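Local coordinates for protein 433aa long hypothetical phosphoribosylglycinamide formyl transferase (Pyrococcus horikoshii, PDB 2DWC) that belongs to the ATP-grasp family of nucleotide-binding enzymes and holds adenosine-5'-diphosphate in its ATP-grasp domain, at residues D206-R217 and G272-K283. Sequence-based numbering, arbitrary orientation.
With ADP (adenosine-5'-diphosphate), chain H.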
# COMPACT_ATOMS: atom_id res chain seq x y z
N ASP B 206 -28.68 -17.37 18.26
CA ASP B 206 -29.37 -16.92 17.06
C ASP B 206 -28.99 -15.45 16.95
O ASP B 206 -29.59 -14.59 17.60
CB ASP B 206 -30.89 -17.06 17.20
CG ASP B 206 -31.63 -16.79 15.90
OD1 ASP B 206 -32.84 -16.52 15.97
OD2 ASP B 206 -31.00 -16.85 14.81
N PHE B 207 -27.96 -15.15 16.17
CA PHE B 207 -27.52 -13.77 16.03
C PHE B 207 -27.83 -13.21 14.65
O PHE B 207 -28.07 -13.95 13.69
CB PHE B 207 -26.01 -13.65 16.33
CG PHE B 207 -25.15 -14.53 15.47
CD1 PHE B 207 -24.63 -15.71 15.98
CD2 PHE B 207 -24.89 -14.18 14.15
CE1 PHE B 207 -23.85 -16.54 15.18
CE2 PHE B 207 -24.11 -15.01 13.33
CZ PHE B 207 -23.59 -16.19 13.85
N ASP B 208 -27.82 -11.89 14.56
CA ASP B 208 -28.07 -11.18 13.31
C ASP B 208 -26.80 -11.15 12.48
O ASP B 208 -26.83 -11.33 11.26
CB ASP B 208 -28.48 -9.74 13.62
CG ASP B 208 -29.82 -9.65 14.34
OD1 ASP B 208 -30.02 -8.64 15.05
OD2 ASP B 208 -30.65 -10.57 14.18
N VAL B 209 -25.68 -10.91 13.15
CA VAL B 209 -24.41 -10.85 12.44
C VAL B 209 -23.25 -11.08 13.37
O VAL B 209 -23.36 -10.87 14.58
CB VAL B 209 -24.25 -9.46 11.78
CG1 VAL B 209 -24.14 -8.38 12.86
CG2 VAL B 209 -23.05 -9.45 10.81
N GLU B 210 -22.13 -11.52 12.81
CA GLU B 210 -20.92 -11.74 13.61
C GLU B 210 -20.04 -10.55 13.28
O GLU B 210 -20.02 -10.09 12.13
CB GLU B 210 -20.18 -12.99 13.17
CG GLU B 210 -20.99 -14.22 13.00
CD GLU B 210 -20.13 -15.40 12.61
OE1 GLU B 210 -20.57 -16.18 11.75
OE2 GLU B 210 -19.01 -15.54 13.17
N VAL B 211 -19.29 -10.06 14.27
CA VAL B 211 -18.42 -8.92 14.03
C VAL B 211 -17.02 -9.17 14.59
O VAL B 211 -16.83 -9.94 15.52
CB VAL B 211 -18.95 -7.63 14.69
CG1 VAL B 211 -20.32 -7.24 14.10
CG2 VAL B 211 -19.07 -7.87 16.18
N THR B 212 -16.04 -8.52 13.97
CA THR B 212 -14.66 -8.63 14.46
C THR B 212 -14.33 -7.23 14.91
O THR B 212 -14.48 -6.28 14.12
CB THR B 212 -13.67 -8.93 13.31
OG1 THR B 212 -13.99 -10.18 12.67
CG2 THR B 212 -12.26 -9.04 13.89
N GLU B 213 -13.99 -7.06 16.20
CA GLU B 213 -13.57 -5.75 16.66
C GLU B 213 -12.03 -5.77 16.68
O GLU B 213 -11.41 -6.55 17.44
CB GLU B 213 -14.10 -5.45 18.07
CG GLU B 213 -13.65 -4.10 18.60
CD GLU B 213 -13.95 -2.94 17.65
OE1 GLU B 213 -15.04 -2.97 17.03
OE2 GLU B 213 -13.13 -1.99 17.53
N LEU B 214 -11.43 -4.89 15.86
CA LEU B 214 -9.97 -4.85 15.72
C LEU B 214 -9.30 -3.94 16.72
O LEU B 214 -8.61 -2.98 16.34
CB LEU B 214 -9.65 -4.42 14.28
CG LEU B 214 -10.14 -5.44 13.24
CD1 LEU B 214 -10.13 -4.78 11.83
CD2 LEU B 214 -9.26 -6.72 13.28
N ALA B 215 -9.51 -4.22 18.01
CA ALA B 215 -8.92 -3.39 19.08
C ALA B 215 -7.38 -3.41 19.00
O ALA B 215 -6.77 -4.47 18.81
CB ALA B 215 -9.36 -3.91 20.44
N VAL B 216 -6.75 -2.25 19.10
CA VAL B 216 -5.28 -2.23 19.08
C VAL B 216 -4.71 -1.58 20.32
O VAL B 216 -5.09 -0.47 20.69
CB VAL B 216 -4.75 -1.51 17.76
CG1 VAL B 216 -5.28 -0.07 17.63
CG2 VAL B 216 -3.21 -1.46 17.76
N ARG B 217 -3.80 -2.32 20.99
CA ARG B 217 -3.10 -1.84 22.18
C ARG B 217 -1.81 -1.20 21.71
O ARG B 217 -1.04 -1.81 21.00
CB ARG B 217 -2.79 -3.00 23.12
CG ARG B 217 -4.06 -3.44 23.94
CD ARG B 217 -3.85 -4.68 24.80
NE ARG B 217 -2.70 -4.47 25.67
CZ ARG B 217 -2.76 -3.91 26.88
NH1 ARG B 217 -3.93 -3.51 27.37
NH2 ARG B 217 -1.66 -3.78 27.59
N GLY B 272 -0.08 -6.85 26.38
CA GLY B 272 0.88 -6.73 25.28
C GLY B 272 0.65 -5.53 24.39
O GLY B 272 -0.01 -4.55 24.78
N LEU B 273 1.20 -5.57 23.18
CA LEU B 273 0.96 -4.50 22.19
C LEU B 273 0.57 -5.18 20.89
O LEU B 273 1.07 -6.25 20.60
CB LEU B 273 2.22 -3.66 21.88
CG LEU B 273 2.89 -2.92 23.04
CD1 LEU B 273 4.17 -2.24 22.49
CD2 LEU B 273 1.89 -1.88 23.62
N GLY B 274 -0.32 -4.56 20.12
CA GLY B 274 -0.71 -5.15 18.85
C GLY B 274 -2.21 -5.11 18.61
O GLY B 274 -2.99 -4.72 19.49
N ILE B 275 -2.62 -5.46 17.41
CA ILE B 275 -4.05 -5.50 17.12
C ILE B 275 -4.59 -6.91 17.45
O ILE B 275 -3.87 -7.91 17.34
CB ILE B 275 -4.30 -5.08 15.67
CG1 ILE B 275 -5.71 -4.47 15.58
CG2 ILE B 275 -4.11 -6.22 14.76
CD1 ILE B 275 -5.80 -3.55 14.45
N PHE B 276 -5.87 -6.97 17.84
CA PHE B 276 -6.53 -8.21 18.20
C PHE B 276 -7.80 -8.31 17.37
O PHE B 276 -8.44 -7.30 17.11
CB PHE B 276 -6.96 -8.17 19.69
CG PHE B 276 -5.81 -8.21 20.67
CD1 PHE B 276 -5.03 -7.09 20.90
CD2 PHE B 276 -5.51 -9.39 21.35
CE1 PHE B 276 -3.95 -7.13 21.81
CE2 PHE B 276 -4.43 -9.44 22.28
CZ PHE B 276 -3.65 -8.31 22.49
N GLY B 277 -8.17 -9.51 16.94
CA GLY B 277 -9.41 -9.64 16.20
C GLY B 277 -10.38 -10.28 17.22
O GLY B 277 -10.42 -11.50 17.39
N VAL B 278 -11.16 -9.45 17.92
CA VAL B 278 -12.11 -10.01 18.88
C VAL B 278 -13.42 -10.33 18.17
O VAL B 278 -14.09 -9.44 17.65
CB VAL B 278 -12.36 -8.99 20.02
CG1 VAL B 278 -13.24 -9.66 21.09
CG2 VAL B 278 -11.01 -8.50 20.60
N GLU B 279 -13.81 -11.61 18.20
CA GLU B 279 -14.99 -12.09 17.50
C GLU B 279 -16.20 -12.06 18.42
O GLU B 279 -16.11 -12.55 19.53
CB GLU B 279 -14.75 -13.52 17.03
CG GLU B 279 -13.71 -13.65 15.90
CD GLU B 279 -14.09 -12.82 14.69
OE1 GLU B 279 -15.29 -12.83 14.32
OE2 GLU B 279 -13.19 -12.16 14.12
N MET B 280 -17.31 -11.49 17.95
CA MET B 280 -18.52 -11.40 18.76
C MET B 280 -19.77 -11.66 17.94
O MET B 280 -19.77 -11.50 16.71
CB MET B 280 -18.63 -10.00 19.35
CG MET B 280 -17.53 -9.69 20.35
SD MET B 280 -17.65 -8.03 20.98
CE MET B 280 -15.99 -7.52 21.17
N PHE B 281 -20.84 -12.09 18.61
CA PHE B 281 -22.13 -12.31 17.94
C PHE B 281 -23.03 -11.16 18.39
O PHE B 281 -23.00 -10.77 19.56
CB PHE B 281 -22.78 -13.65 18.38
CG PHE B 281 -21.91 -14.87 18.14
CD1 PHE B 281 -21.18 -15.00 16.96
CD2 PHE B 281 -21.90 -15.92 19.06
CE1 PHE B 281 -20.44 -16.16 16.69
CE2 PHE B 281 -21.18 -17.09 18.81
CZ PHE B 281 -20.45 -17.22 17.61
N VAL B 282 -23.84 -10.62 17.48
CA VAL B 282 -24.74 -9.52 17.83
C VAL B 282 -26.18 -9.84 17.44
O VAL B 282 -26.45 -10.29 16.32
CB VAL B 282 -24.34 -8.20 17.09
CG1 VAL B 282 -25.32 -7.07 17.48
CG2 VAL B 282 -22.91 -7.80 17.46
N LYS B 283 -27.10 -9.59 18.36
CA LYS B 283 -28.53 -9.80 18.07
C LYS B 283 -29.19 -8.58 18.72
O LYS B 283 -29.32 -8.52 19.94
CB LYS B 283 -29.03 -11.10 18.70
CG LYS B 283 -30.29 -11.64 18.01
CD LYS B 283 -31.24 -12.25 19.00
CE LYS B 283 -32.54 -12.64 18.31
NZ LYS B 283 -33.65 -12.69 19.31
PB ADP H . -13.35 -21.31 14.37
O1B ADP H . -12.16 -20.43 14.49
O2B ADP H . -14.26 -21.33 13.04
O3B ADP H . -13.53 -22.63 15.27
PA ADP H . -15.73 -21.08 15.82
O1A ADP H . -15.74 -22.56 15.72
O2A ADP H . -15.79 -20.61 17.36
O3A ADP H . -14.39 -20.43 15.22
O5' ADP H . -16.98 -20.41 15.06
C5' ADP H . -17.17 -20.64 13.67
C4' ADP H . -18.60 -20.21 13.30
O4' ADP H . -19.58 -21.15 13.77
C3' ADP H . -18.93 -18.90 14.00
O3' ADP H . -18.37 -17.82 13.26
C2' ADP H . -20.44 -18.94 13.81
O2' ADP H . -20.75 -18.74 12.43
C1' ADP H . -20.73 -20.39 14.19
N9 ADP H . -20.84 -20.54 15.66
C8 ADP H . -19.87 -20.91 16.49
N7 ADP H . -20.34 -20.96 17.74
C5 ADP H . -21.62 -20.62 17.70
C6 ADP H . -22.62 -20.48 18.66
N6 ADP H . -22.37 -20.76 19.94
N1 ADP H . -23.84 -20.09 18.27
C2 ADP H . -24.11 -19.84 17.00
N3 ADP H . -23.19 -19.97 16.06
C4 ADP H . -21.94 -20.35 16.38
O HOH W 1 -17.23 -14.79 15.10
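F207 and E210 meet F281 where strands 209-213 and 277-283 pair antiparallel, F207 lying in the lead-in to the first; they are neighbours in a large mixed sheet, both within the ATP-grasp family region, with 225-238 and 286-293 on their outer sides. The pair illustrates how a sheet face becomes a ligand-binding surface. From V209 to E213 the backbones pair regularly with V282 to V278, and after a break pairing resumes at V216-I275 and R217-G274; at the start D208 and V209 both face V282 in a classic beta bulge, the N of D208 reaching V282 O at 2.7 Å. The rings of F207 and F281 form an offset stack, centroids 4.6 Å apart and planes 11° from parallel, with F207 CE1 over one face of F281. F207 CG sits between its backbone N and carbonyl carbon (chi1 57°), which brings the ring over F281, while its edge meets ADP N3. F281 CZ approaches ADP C5 at 3.6 Å. Beside it, the extended E210 chain carries its carboxylate to the ribose, OE1 accepting a 2.7 Å bond from ADP O2'; OE2 to O3' is too short to take at face value. Further along the same face, T212 OG1 donates to the syn side of E279 OE2 at 2.6 Å, and E279 OE1 is held by H235. A water donates to both E210 OE2 and E279 OE1. At the far end, R217 NE bonds G272 O at 2.8 Å; the oxygen lies near the guanidinium plane, whereas NE comes from above the carbonyl plane, off its lone pairs. The chemistry implies a division of labour: stacked rings border the base, one carboxylate faces the ribose hydroxyls, and the bridging water probably eases repulsion between two neighbouring acids.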